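Local atomic coordinates of nicotinate phosphoribosyltransferase (Porphyromonas gingivalis, PDB entry 2IM5), a protein that probably makes nicotinate mononucleotide from nicotinate and phosphoribosyl pyrophosphate at the expense of ATP, the entry step from nicotinate into NAD biosynthesis. Residues Lys14-Tyr19 / Tyr76-Tyr81; Tyr19-Lys23 / Leu113-Thr117; Ala137-Trp141 / Phe171-Val175; Val144-Arg149 / Arg178-Leu183. All coordinates share one frame; numbering follows the deposited sequence.

Contact 1 of 4, residues Lys14-Tyr19 / Tyr76-Tyr81; sequences KFTTGY and YLPPIY
The Tyr19 ring carries the five-membered ring of Pro78 on one face: Pro78 CD stands 3.6 Å from the ring centroid, 19° off the normal and displaced toward the rim, a CH-pi contact. Pro78 CG follows it out to the phenol end, 3.3 Å from Tyr19 OH. Tyr19 in turn sets its own CB over the centre of the Tyr81 ring, 3.7 Å from the centroid, so Pro78, Tyr19 and Tyr81 are layered one on the next. The two tyrosine side chains run past each other in opposite senses, an oblique pair with ring planes at 56°. A chi1 of -165° turns Tyr81 away from its own backbone N and lays its ring against the backbone of Phe15, Gly18 and Tyr19. Its OH arrives at the edge of the Phe15 ring, near the plane, 4.1 Å from Phe15 CD1. That hydroxyl also lies 3.7 Å from Gly18 C, against helix backbone that has no side chain at this point. Leu77 packs beside Phe15 and Tyr19, its CD1 4.1 Å from Phe15 CB and its CD2 next to Tyr19 CB. Thr16 CG2 meets Tyr76 CE1 obliquely. Helix 228-240 adds Val239 and Tyr240 against Tyr19. The result is CH-pi packing of proline and tyrosine side chains between helix 12-24 and the start of helix 79-87, where Pro78 is the N-cap residue, within the N-terminal domain of the NAPRTase family.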
loop_
_atom_site.group_PDB
_atom_site.type_symbol
_atom_site.label_atom_id
_atom_site.label_comp_id
_atom_site.label_asym_id
_atom_site.label_seq_id
_atom_site.Cartn_x
_atom_site.Cartn_y
_atom_site.Cartn_z
ATOM N N LYS A 14 1.050 -2.365 -6.467
ATOM C CA LYS A 14 -0.019 -2.958 -7.260
ATOM C C LYS A 14 0.606 -3.717 -8.432
ATOM O O LYS A 14 0.143 -4.801 -8.798
ATOM C CB LYS A 14 -0.981 -1.875 -7.763
ATOM C CG LYS A 14 -1.691 -1.094 -6.640
ATOM C CD LYS A 14 -2.943 -1.792 -6.089
ATOM C CE LYS A 14 -2.645 -3.141 -5.428
ATOM N NZ LYS A 14 -3.835 -3.710 -4.717
ATOM N N PHE A 15 1.671 -3.161 -9.011
ATOM C CA PHE A 15 2.345 -3.820 -10.128
ATOM C C PHE A 15 3.239 -4.971 -9.672
ATOM O O PHE A 15 3.252 -6.033 -10.294
ATOM C CB PHE A 15 3.193 -2.829 -10.934
ATOM C CG PHE A 15 2.392 -1.813 -11.691
ATOM C CD1 PHE A 15 1.257 -2.182 -12.396
ATOM C CD2 PHE A 15 2.790 -0.484 -11.723
ATOM C CE1 PHE A 15 0.528 -1.243 -13.124
ATOM C CE2 PHE A 15 2.064 0.462 -12.453
ATOM C CZ PHE A 15 0.930 0.075 -13.154
ATOM N N THR A 16 3.991 -4.774 -8.593
ATOM C CA THR A 16 4.875 -5.833 -8.117
ATOM C C THR A 16 4.085 -7.036 -7.609
ATOM O O THR A 16 4.476 -8.186 -7.826
ATOM C CB THR A 16 5.838 -5.329 -7.006
ATOM O OG1 THR A 16 5.082 -4.831 -5.894
ATOM C CG2 THR A 16 6.726 -4.218 -7.545
ATOM N N THR A 17 2.974 -6.780 -6.931
ATOM C CA THR A 17 2.145 -7.874 -6.437
ATOM C C THR A 17 1.351 -8.427 -7.612
ATOM O O THR A 17 1.080 -9.622 -7.683
ATOM C CB THR A 17 1.179 -7.393 -5.350
ATOM O OG1 THR A 17 1.922 -6.661 -4.372
ATOM C CG2 THR A 17 0.490 -8.581 -4.671
ATOM N N GLY A 18 0.984 -7.545 -8.536
ATOM C CA GLY A 18 0.236 -7.973 -9.706
ATOM C C GLY A 18 1.035 -8.971 -10.527
ATOM O O GLY A 18 0.478 -9.955 -11.020
ATOM N N TYR A 19 2.333 -8.729 -10.687
ATOM C CA TYR A 19 3.170 -9.656 -11.449
ATOM C C TYR A 19 3.380 -10.930 -10.648
ATOM O O TYR A 19 3.392 -12.028 -11.206
ATOM C CB TYR A 19 4.527 -9.039 -11.804
ATOM C CG TYR A 19 5.481 -10.058 -12.390
ATOM C CD1 TYR A 19 5.128 -10.799 -13.513
ATOM C CD2 TYR A 19 6.700 -10.341 -11.771
ATOM C CE1 TYR A 19 5.955 -11.809 -13.999
ATOM C CE2 TYR A 19 7.537 -11.349 -12.252
ATOM C CZ TYR A 19 7.156 -12.079 -13.361
ATOM O OH TYR A 19 7.967 -13.085 -13.824
ATOM N N TYR A 76 12.776 -4.913 -12.312
ATOM C CA TYR A 76 12.370 -6.151 -11.649
ATOM C C TYR A 76 11.042 -6.667 -12.230
ATOM O O TYR A 76 10.624 -7.790 -11.941
ATOM C CB TYR A 76 12.283 -5.963 -10.129
ATOM C CG TYR A 76 11.834 -4.594 -9.703
ATOM C CD1 TYR A 76 10.483 -4.258 -9.685
ATOM C CD2 TYR A 76 12.768 -3.613 -9.363
ATOM C CE1 TYR A 76 10.065 -2.968 -9.343
ATOM C CE2 TYR A 76 12.363 -2.318 -9.021
ATOM C CZ TYR A 76 11.014 -2.006 -9.017
ATOM O OH TYR A 76 10.607 -0.728 -8.711
ATOM N N LEU A 77 10.374 -5.846 -13.040
ATOM C CA LEU A 77 9.143 -6.282 -13.704
ATOM C C LEU A 77 9.659 -6.797 -15.052
ATOM O O LEU A 77 10.181 -6.029 -15.866
ATOM C CB LEU A 77 8.172 -5.123 -13.926
ATOM C CG LEU A 77 7.572 -4.447 -12.693
ATOM C CD1 LEU A 77 6.672 -3.282 -13.139
ATOM C CD2 LEU A 77 6.782 -5.456 -11.874
ATOM N N PRO A 78 9.540 -8.112 -15.294
ATOM C CA PRO A 78 10.001 -8.740 -16.534
ATOM C C PRO A 78 9.273 -8.252 -17.781
ATOM O O PRO A 78 8.179 -7.696 -17.699
ATOM C CB PRO A 78 9.750 -10.236 -16.289
ATOM C CG PRO A 78 9.633 -10.358 -14.802
ATOM C CD PRO A 78 8.904 -9.104 -14.417
ATOM N N PRO A 79 9.874 -8.473 -18.961
ATOM C CA PRO A 79 9.286 -8.060 -20.234
ATOM C C PRO A 79 7.874 -8.615 -20.449
ATOM O O PRO A 79 7.016 -7.940 -21.017
ATOM C CB PRO A 79 10.286 -8.589 -21.260
ATOM C CG PRO A 79 11.589 -8.488 -20.535
ATOM C CD PRO A 79 11.233 -9.009 -19.162
ATOM N N ILE A 80 7.631 -9.840 -19.993
ATOM C CA ILE A 80 6.317 -10.440 -20.156
ATOM C C ILE A 80 5.254 -9.612 -19.438
ATOM O O ILE A 80 4.142 -9.468 -19.940
ATOM C CB ILE A 80 6.269 -11.911 -19.625
ATOM C CG1 ILE A 80 4.874 -12.514 -19.864
ATOM C CG2 ILE A 80 6.572 -11.960 -18.137
ATOM C CD1 ILE A 80 4.506 -12.650 -21.346
ATOM N N TYR A 81 5.592 -9.065 -18.271
ATOM C CA TYR A 81 4.620 -8.271 -17.533
ATOM C C TYR A 81 4.417 -6.916 -18.195
ATOM O O TYR A 81 3.321 -6.363 -18.166
ATOM C CB TYR A 81 5.042 -8.070 -16.078
ATOM C CG TYR A 81 3.897 -7.577 -15.229
ATOM C CD1 TYR A 81 2.760 -8.369 -15.040
ATOM C CD2 TYR A 81 3.929 -6.313 -14.639
ATOM C CE1 TYR A 81 1.683 -7.912 -14.284
ATOM C CE2 TYR A 81 2.864 -5.848 -13.883
ATOM C CZ TYR A 81 1.745 -6.653 -13.707
ATOM O OH TYR A 81 0.698 -6.206 -12.946
#

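Contact 2 of 4, residues Tyr19-Lys23 / Leu113-Thr117; sequences YAYAK and LYRVT
Tyr21 leaves helix 12-24 with its ring swung to the backbone N side, CG opposite the carbonyl carbon (chi1 -69°), while Leu113 on the opposing helix makes the other choice and points CG away from its N (chi1 -173°); together these lay the leucine fork over one face of the phenol ring. Leu113 CG sits above the ring centre, 3.5 Å from the centroid and only 7° off the normal, a CH-pi contact. Its two methyls spread to either side of that point: CD2 comes down to 3.4 Å from Tyr21 CE1, and CD1 lies 3.9 Å from Tyr21 CE2. Thr117, one turn further on, approaches the rim of the same ring, with OG1 near the ring plane and 4.0 Å from Tyr21 CE2.

Nearer the backbones the helices meet through small groups. Tyr21 CB touches Tyr114 CB at 3.7 Å, and the same Tyr114 CB lies 3.8 Å from Ala22 N. The Tyr114 ring then leads away from helix 12-24, which leaves its methylene as the touching part and lets the CA atoms of Tyr21 and Tyr114 approach to 5.1 Å.

The polar ends converge on a third element: Tyr21 OH and Thr117 OG1 both hydrogen-bond to OE1 of Glu214, in helix 213-223, which fixes the outer end of the phenol. Phe32 of strand 29-36 packs against Leu113 and Thr117. This is close helix-to-helix packing in the N-terminal domain of the NAPRTase family, joining helix 12-24 to the short helix 113-116 that follows strand 105-110 of the antiparallel sheet.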
loop_
_atom_site.group_PDB
_atom_site.type_symbol
_atom_site.label_atom_id
_atom_site.label_comp_id
_atom_site.label_asym_id
_atom_site.label_seq_id
_atom_site.Cartn_x
_atom_site.Cartn_y
_atom_site.Cartn_z
ATOM N N TYR A 19 2.333 -8.729 -10.687
ATOM C CA TYR A 19 3.170 -9.656 -11.449
ATOM C C TYR A 19 3.380 -10.930 -10.648
ATOM O O TYR A 19 3.392 -12.028 -11.206
ATOM C CB TYR A 19 4.527 -9.039 -11.804
ATOM C CG TYR A 19 5.481 -10.058 -12.390
ATOM C CD1 TYR A 19 5.128 -10.799 -13.513
ATOM C CD2 TYR A 19 6.700 -10.341 -11.771
ATOM C CE1 TYR A 19 5.955 -11.809 -13.999
ATOM C CE2 TYR A 19 7.537 -11.349 -12.252
ATOM C CZ TYR A 19 7.156 -12.079 -13.361
ATOM O OH TYR A 19 7.967 -13.085 -13.824
ATOM N N ALA A 20 3.540 -10.793 -9.336
ATOM C CA ALA A 20 3.714 -11.973 -8.495
ATOM C C ALA A 20 2.502 -12.897 -8.669
ATOM O O ALA A 20 2.663 -14.114 -8.774
ATOM C CB ALA A 20 3.878 -11.574 -7.033
ATOM N N TYR A 21 1.293 -12.328 -8.695
ATOM C CA TYR A 21 0.089 -13.152 -8.889
ATOM C C TYR A 21 0.078 -13.747 -10.306
ATOM O O TYR A 21 -0.224 -14.926 -10.500
ATOM C CB TYR A 21 -1.199 -12.336 -8.730
ATOM C CG TYR A 21 -1.516 -11.838 -7.341
ATOM C CD1 TYR A 21 -1.460 -12.688 -6.239
ATOM C CD2 TYR A 21 -1.944 -10.528 -7.141
ATOM C CE1 TYR A 21 -1.830 -12.242 -4.965
ATOM C CE2 TYR A 21 -2.317 -10.068 -5.878
ATOM C CZ TYR A 21 -2.260 -10.927 -4.795
ATOM O OH TYR A 21 -2.650 -10.469 -3.559
ATOM N N ALA A 22 0.402 -12.912 -11.290
ATOM C CA ALA A 22 0.408 -13.336 -12.685
ATOM C C ALA A 22 1.375 -14.491 -12.939
ATOM O O ALA A 22 1.115 -15.360 -13.777
ATOM C CB ALA A 22 0.755 -12.159 -13.581
ATOM N N LYS A 23 2.488 -14.505 -12.215
ATOM C CA LYS A 23 3.467 -15.564 -12.397
ATOM C C LYS A 23 3.120 -16.838 -11.653
ATOM O O LYS A 23 3.067 -17.916 -12.242
ATOM C CB LYS A 23 4.854 -15.120 -11.934
ATOM C CG LYS A 23 5.888 -16.245 -12.062
ATOM C CD LYS A 23 7.231 -15.911 -11.451
ATOM C CE LYS A 23 8.229 -17.041 -11.737
ATOM N NZ LYS A 23 9.533 -16.840 -11.052
ATOM N N LEU A 113 -7.461 -12.519 -9.641
ATOM C CA LEU A 113 -6.680 -11.720 -8.709
ATOM C C LEU A 113 -5.609 -10.819 -9.338
ATOM O O LEU A 113 -5.485 -9.649 -8.949
ATOM C CB LEU A 113 -6.065 -12.637 -7.647
ATOM C CG LEU A 113 -5.323 -12.025 -6.446
ATOM C CD1 LEU A 113 -6.100 -10.857 -5.855
ATOM C CD2 LEU A 113 -5.136 -13.106 -5.378
ATOM N N TYR A 114 -4.850 -11.331 -10.307
ATOM C CA TYR A 114 -3.819 -10.507 -10.922
ATOM C C TYR A 114 -4.439 -9.303 -11.626
ATOM O O TYR A 114 -3.788 -8.274 -11.796
ATOM C CB TYR A 114 -2.946 -11.328 -11.889
ATOM C CG TYR A 114 -3.602 -11.745 -13.181
ATOM C CD1 TYR A 114 -3.617 -10.894 -14.294
ATOM C CD2 TYR A 114 -4.220 -12.989 -13.295
ATOM C CE1 TYR A 114 -4.239 -11.273 -15.489
ATOM C CE2 TYR A 114 -4.841 -13.380 -14.481
ATOM C CZ TYR A 114 -4.847 -12.518 -15.573
ATOM O OH TYR A 114 -5.456 -12.915 -16.734
ATOM N N ARG A 115 -5.704 -9.425 -12.017
ATOM C CA ARG A 115 -6.394 -8.324 -12.672
ATOM C C ARG A 115 -7.026 -7.351 -11.675
ATOM O O ARG A 115 -6.706 -6.164 -11.678
ATOM C CB ARG A 115 -7.503 -8.836 -13.592
ATOM C CG ARG A 115 -7.044 -9.569 -14.844
ATOM C CD ARG A 115 -8.245 -9.816 -15.747
ATOM N NE ARG A 115 -8.836 -8.549 -16.168
ATOM C CZ ARG A 115 -8.383 -7.813 -17.180
ATOM N NH1 ARG A 115 -7.343 -8.221 -17.894
ATOM N NH2 ARG A 115 -8.942 -6.642 -17.448
ATOM N N VAL A 116 -7.917 -7.852 -10.818
ATOM C CA VAL A 116 -8.623 -6.982 -9.876
ATOM C C VAL A 116 -7.801 -6.298 -8.790
ATOM O O VAL A 116 -8.243 -5.308 -8.212
ATOM C CB VAL A 116 -9.826 -7.708 -9.217
ATOM C CG1 VAL A 116 -10.755 -8.238 -10.309
ATOM C CG2 VAL A 116 -9.356 -8.830 -8.317
ATOM N N THR A 117 -6.608 -6.800 -8.504
ATOM C CA THR A 117 -5.803 -6.149 -7.487
ATOM C C THR A 117 -5.449 -4.725 -7.953
ATOM O O THR A 117 -5.249 -3.828 -7.142
ATOM C CB THR A 117 -4.505 -6.938 -7.197
ATOM O OG1 THR A 117 -3.827 -6.332 -6.089
ATOM C CG2 THR A 117 -3.582 -6.942 -8.412
#

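Contact 3 of 4, residues Ala137-Trp141 / Phe171-Val175; sequences AEPDW and FSLEV
Two helix beginnings meet here, Phe171 against Pro139 and Trp141 against Val175: the loop 137-141 runs into helix 141-157, and segment 171-175 opens helix 173-186, so the contact is apolar packing beside a pair of N-caps. Phe171, its chi1 near trans (-177°), projects toward the loop and presents the end of its ring. Phe171 CE2 meets Pro139 CD at 3.5 Å, the two side chains crossing at about a right angle. Next to it Phe171 CZ lies 3.6 Å from Ala137 O, which sits at the edge of the ring near its plane, and 4.2 Å from Ala137 CB. Tyr132 stacks on the Phe171 ring, and Val338 touches both Pro139 and Phe171.

At the other end of the loop Trp141 brings the six-membered part of its indole to the first turn of the helix. Trp141 CH2 touches Val175 CG2 at 3.8 Å and Glu174 CG at 3.6 Å. The stem of Glu174 and its carboxylate end both lie against the indole, OE1 3.7 Å from Trp141 CZ2, with the carboxylate plane at 81° to the ring. Pro139 CG packs over one face of the same indole, toward its rim, a contact within the loop itself. Ser172 OG accepts from Val175 N at 3.1 Å with an N-H...O angle of 157°, the classic N-cap bond of helix 173-186, while Asp140 occupies the N-cap position of helix 141-157.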
loop_
_atom_site.group_PDB
_atom_site.type_symbol
_atom_site.label_atom_id
_atom_site.label_comp_id
_atom_site.label_asym_id
_atom_site.label_seq_id
_atom_site.Cartn_x
_atom_site.Cartn_y
_atom_site.Cartn_z
ATOM N N ALA A 137 -15.305 21.248 -1.476
ATOM C CA ALA A 137 -14.076 21.613 -0.776
ATOM C C ALA A 137 -12.980 21.976 -1.779
ATOM O O ALA A 137 -12.908 21.410 -2.868
ATOM C CB ALA A 137 -13.615 20.470 0.108
ATOM N N GLU A 138 -12.142 22.937 -1.410
ATOM C CA GLU A 138 -11.042 23.374 -2.265
ATOM C C GLU A 138 -9.793 23.513 -1.416
ATOM O O GLU A 138 -9.866 23.856 -0.233
ATOM C CB GLU A 138 -11.365 24.718 -2.931
ATOM C CG GLU A 138 -12.475 24.658 -3.962
ATOM C CD GLU A 138 -12.112 23.796 -5.159
ATOM O OE1 GLU A 138 -11.707 22.624 -4.959
ATOM O OE2 GLU A 138 -12.238 24.286 -6.308
ATOM N N PRO A 139 -8.624 23.249 -2.005
ATOM C CA PRO A 139 -7.391 23.365 -1.231
ATOM C C PRO A 139 -6.900 24.806 -1.102
ATOM O O PRO A 139 -7.123 25.633 -1.986
ATOM C CB PRO A 139 -6.424 22.497 -2.022
ATOM C CG PRO A 139 -6.841 22.771 -3.430
ATOM C CD PRO A 139 -8.353 22.724 -3.356
ATOM N N ASP A 140 -6.254 25.106 0.016
ATOM C CA ASP A 140 -5.683 26.428 0.224
ATOM C C ASP A 140 -4.264 26.292 -0.315
ATOM O O ASP A 140 -3.337 25.938 0.413
ATOM C CB ASP A 140 -5.638 26.778 1.711
ATOM C CG ASP A 140 -4.916 28.083 1.975
ATOM O OD1 ASP A 140 -4.434 28.711 1.001
ATOM O OD2 ASP A 140 -4.828 28.479 3.156
ATOM N N TRP A 141 -4.106 26.556 -1.602
ATOM C CA TRP A 141 -2.810 26.423 -2.238
ATOM C C TRP A 141 -1.677 27.152 -1.540
ATOM O O TRP A 141 -0.537 26.701 -1.575
ATOM C CB TRP A 141 -2.914 26.851 -3.695
ATOM C CG TRP A 141 -3.679 25.861 -4.493
ATOM C CD1 TRP A 141 -4.941 26.005 -5.000
ATOM C CD2 TRP A 141 -3.246 24.546 -4.856
ATOM N NE1 TRP A 141 -5.320 24.859 -5.661
ATOM C CE2 TRP A 141 -4.299 23.945 -5.587
ATOM C CE3 TRP A 141 -2.068 23.814 -4.635
ATOM C CZ2 TRP A 141 -4.211 22.645 -6.100
ATOM C CZ3 TRP A 141 -1.979 22.518 -5.144
ATOM C CH2 TRP A 141 -3.049 21.949 -5.869
ATOM N N PHE A 171 -5.952 14.439 -1.590
ATOM C CA PHE A 171 -7.082 15.340 -1.785
ATOM C C PHE A 171 -7.457 15.275 -3.263
ATOM O O PHE A 171 -8.631 15.240 -3.619
ATOM C CB PHE A 171 -6.701 16.778 -1.412
ATOM C CG PHE A 171 -7.846 17.757 -1.517
ATOM C CD1 PHE A 171 -8.732 17.936 -0.456
ATOM C CD2 PHE A 171 -8.047 18.484 -2.683
ATOM C CE1 PHE A 171 -9.801 18.831 -0.560
ATOM C CE2 PHE A 171 -9.113 19.379 -2.799
ATOM C CZ PHE A 171 -9.988 19.552 -1.735
ATOM N N SER A 172 -6.442 15.259 -4.117
ATOM C CA SER A 172 -6.628 15.182 -5.564
ATOM C C SER A 172 -5.284 14.878 -6.220
ATOM O O SER A 172 -4.232 14.996 -5.585
ATOM C CB SER A 172 -7.147 16.512 -6.115
ATOM O OG SER A 172 -6.200 17.543 -5.902
ATOM N N LEU A 173 -5.326 14.503 -7.496
ATOM C CA LEU A 173 -4.110 14.204 -8.249
ATOM C C LEU A 173 -3.274 15.484 -8.288
ATOM O O LEU A 173 -2.051 15.466 -8.109
ATOM C CB LEU A 173 -4.468 13.800 -9.685
ATOM C CG LEU A 173 -3.492 12.983 -10.555
ATOM C CD1 LEU A 173 -3.658 13.420 -12.009
ATOM C CD2 LEU A 173 -2.052 13.172 -10.126
ATOM N N GLU A 174 -3.956 16.594 -8.526
ATOM C CA GLU A 174 -3.322 17.902 -8.613
ATOM C C GLU A 174 -2.561 18.241 -7.336
ATOM O O GLU A 174 -1.442 18.740 -7.390
ATOM C CB GLU A 174 -4.384 18.959 -8.907
ATOM C CG GLU A 174 -3.859 20.367 -9.028
ATOM C CD GLU A 174 -4.921 21.313 -9.535
ATOM O OE1 GLU A 174 -6.040 21.312 -8.972
ATOM O OE2 GLU A 174 -4.637 22.053 -10.497
ATOM N N VAL A 175 -3.165 17.969 -6.185
ATOM C CA VAL A 175 -2.487 18.237 -4.923
ATOM C C VAL A 175 -1.265 17.319 -4.740
ATOM O O VAL A 175 -0.186 17.794 -4.371
ATOM C CB VAL A 175 -3.444 18.070 -3.728
ATOM C CG1 VAL A 175 -2.662 18.071 -2.427
ATOM C CG2 VAL A 175 -4.477 19.197 -3.732
#

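Contact 4 of 4, residues Val144-Arg149 / Arg178-Leu183; sequences VEEVTR and RVTDIL
Glu145 and Thr148 of helix 141-157 meet Arg178 and Ile182 of helix 173-186, which links strands 162-164 and 191-194 of the parallel sheet, consistent with the TIM-barrel-like fold of the family. The segments point broadly the same way, crossing at -44° with axes 9.2 Å apart, and a salt bridge flanks the apolar seam.

Charge pairing comes from Glu145 and Arg178. The arginine grips the carboxylate side-on: NE gives a bond of 2.7 Å to Glu145 OE2, and NH2 one of 2.9 Å to Glu145 OE1, the latter nearly straight at 170°. Both oxygens are met on their syn sides, and the planes lie within 24° of each other, which sets the guanidinium edge-on to the carboxylate and restrains its rotation. Both chains bend at chi2 to meet in this way. NH1 has a long salt bridge to Asp181 within the same helix, and Ile182 CG1 packs over one guanidinium face.

Apolar packing centres on Thr148 CG2, which enters between Val179, Ile182 and Leu183: it lies 3.6 Å from Ile182 CG2 and 3.7 Å from Leu183 CG. Val144 CG1 extends the seam to Val179 CG2 at 3.9 Å, and Ile182 CD1 rests on Glu145 CA. Ile164 of the parallel sheet backs Leu183.

Within helix 141-157, the Thr148 hydroxyl turns back and donates to Val144 O at 2.6 Å; that oxygen also receives Thr148 N, from the opposite face of its carbonyl plane.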
loop_
_atom_site.group_PDB
_atom_site.type_symbol
_atom_site.label_atom_id
_atom_site.label_comp_id
_atom_site.label_asym_id
_atom_site.label_seq_id
_atom_site.Cartn_x
_atom_site.Cartn_y
_atom_site.Cartn_z
ATOM N N VAL A 144 -0.658 24.800 1.089
ATOM C CA VAL A 144 -0.026 23.636 0.483
ATOM C C VAL A 144 1.425 23.995 0.153
ATOM O O VAL A 144 2.349 23.287 0.543
ATOM C CB VAL A 144 -0.752 23.208 -0.815
ATOM C CG1 VAL A 144 0.010 22.088 -1.495
ATOM C CG2 VAL A 144 -2.172 22.752 -0.494
ATOM N N GLU A 145 1.614 25.104 -0.557
ATOM C CA GLU A 145 2.951 25.561 -0.931
ATOM C C GLU A 145 3.849 25.694 0.296
ATOM O O GLU A 145 4.944 25.128 0.347
ATOM C CB GLU A 145 2.871 26.923 -1.629
ATOM C CG GLU A 145 2.210 26.926 -3.002
ATOM C CD GLU A 145 3.065 26.261 -4.065
ATOM O OE1 GLU A 145 4.297 26.476 -4.057
ATOM O OE2 GLU A 145 2.506 25.535 -4.918
ATOM N N GLU A 146 3.364 26.440 1.287
ATOM C CA GLU A 146 4.105 26.707 2.518
ATOM C C GLU A 146 4.430 25.538 3.444
ATOM O O GLU A 146 5.590 25.346 3.815
ATOM C CB GLU A 146 3.393 27.800 3.320
ATOM C CG GLU A 146 3.599 29.198 2.745
ATOM C CD GLU A 146 2.773 30.262 3.459
ATOM O OE1 GLU A 146 2.744 30.271 4.714
ATOM O OE2 GLU A 146 2.158 31.097 2.755
ATOM N N VAL A 147 3.426 24.766 3.840
ATOM C CA VAL A 147 3.688 23.645 4.742
ATOM C C VAL A 147 4.513 22.533 4.093
ATOM O O VAL A 147 5.311 21.882 4.760
ATOM C CB VAL A 147 2.376 23.025 5.295
ATOM C CG1 VAL A 147 1.568 24.087 6.019
ATOM C CG2 VAL A 147 1.565 22.409 4.161
ATOM N N THR A 148 4.322 22.315 2.797
ATOM C CA THR A 148 5.065 21.273 2.104
ATOM C C THR A 148 6.541 21.661 2.060
ATOM O O THR A 148 7.427 20.825 2.269
ATOM C CB THR A 148 4.530 21.060 0.671
ATOM O OG1 THR A 148 3.119 20.801 0.725
ATOM C CG2 THR A 148 5.229 19.878 0.014
ATOM N N ARG A 149 6.807 22.936 1.798
ATOM C CA ARG A 149 8.184 23.396 1.761
ATOM C C ARG A 149 8.815 23.209 3.139
ATOM O O ARG A 149 9.936 22.716 3.256
ATOM C CB ARG A 149 8.263 24.869 1.352
ATOM C CG ARG A 149 9.672 25.417 1.478
ATOM C CD ARG A 149 9.810 26.848 0.977
ATOM N NE ARG A 149 11.177 27.335 1.177
ATOM C CZ ARG A 149 11.621 28.530 0.795
ATOM N NH1 ARG A 149 10.810 29.388 0.182
ATOM N NH2 ARG A 149 12.883 28.865 1.029
ATOM N N ARG A 178 1.583 18.515 -7.161
ATOM C CA ARG A 178 2.286 19.714 -6.710
ATOM C C ARG A 178 3.112 19.459 -5.451
ATOM O O ARG A 178 4.235 19.942 -5.337
ATOM C CB ARG A 178 1.289 20.854 -6.467
ATOM C CG ARG A 178 1.932 22.165 -6.022
ATOM C CD ARG A 178 3.088 22.559 -6.939
ATOM N NE ARG A 178 3.799 23.737 -6.446
ATOM C CZ ARG A 178 4.980 24.147 -6.905
ATOM N NH1 ARG A 178 5.593 23.474 -7.873
ATOM N NH2 ARG A 178 5.547 25.233 -6.396
ATOM N N VAL A 179 2.557 18.704 -4.512
ATOM C CA VAL A 179 3.262 18.387 -3.272
ATOM C C VAL A 179 4.551 17.626 -3.574
ATOM O O VAL A 179 5.590 17.881 -2.958
ATOM C CB VAL A 179 2.376 17.540 -2.320
ATOM C CG1 VAL A 179 3.226 16.933 -1.201
ATOM C CG2 VAL A 179 1.280 18.419 -1.710
ATOM N N THR A 180 4.475 16.692 -4.520
ATOM C CA THR A 180 5.638 15.908 -4.916
ATOM C C THR A 180 6.685 16.832 -5.528
ATOM O O THR A 180 7.876 16.700 -5.262
ATOM C CB THR A 180 5.255 14.836 -5.957
ATOM O OG1 THR A 180 4.302 13.942 -5.375
ATOM C CG2 THR A 180 6.485 14.053 -6.405
ATOM N N ASP A 181 6.224 17.768 -6.350
ATOM C CA ASP A 181 7.114 18.723 -7.004
ATOM C C ASP A 181 7.850 19.576 -5.972
ATOM O O ASP A 181 9.059 19.785 -6.071
ATOM C CB ASP A 181 6.317 19.638 -7.929
ATOM C CG ASP A 181 7.193 20.341 -8.941
ATOM O OD1 ASP A 181 8.354 20.658 -8.605
ATOM O OD2 ASP A 181 6.716 20.583 -10.071
ATOM N N ILE A 182 7.114 20.058 -4.979
ATOM C CA ILE A 182 7.697 20.885 -3.932
ATOM C C ILE A 182 8.696 20.108 -3.081
ATOM O O ILE A 182 9.791 20.594 -2.785
ATOM C CB ILE A 182 6.599 21.459 -3.015
ATOM C CG1 ILE A 182 5.670 22.362 -3.830
ATOM C CG2 ILE A 182 7.228 22.228 -1.864
ATOM C CD1 ILE A 182 4.438 22.820 -3.077
ATOM N N LEU A 183 8.319 18.900 -2.678
ATOM C CA LEU A 183 9.208 18.087 -1.853
ATOM C C LEU A 183 10.508 17.788 -2.591
ATOM O O LEU A 183 11.586 17.842 -2.009
ATOM C CB LEU A 183 8.511 16.787 -1.440
ATOM C CG LEU A 183 7.442 16.979 -0.364
ATOM C CD1 LEU A 183 6.677 15.683 -0.114
ATOM C CD2 LEU A 183 8.121 17.446 0.920
#

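In the fold
From the N terminus, helix 12-24 takes part in two closures. Contact 1 closes a loop of 56 residues onto the start of helix 79-87; contact 2 shares Tyr19 and closes one of 89 onto helix 113-116. The two cross along the chain and touch, Lys14 NZ meeting Thr117 O at 2.8 Å in a probable hydrogen bond. Further on, contact 3 joins the loop entering helix 141-157 to the start of helix 173-186, and contact 4 the bodies of the two helices; they close loops of 29 and 28 residues around strand 162-164, cross, and touch through Trp141 and Arg178. The two pairs follow in series, contacts 2 and 4 on opposite sides of the chain's centre.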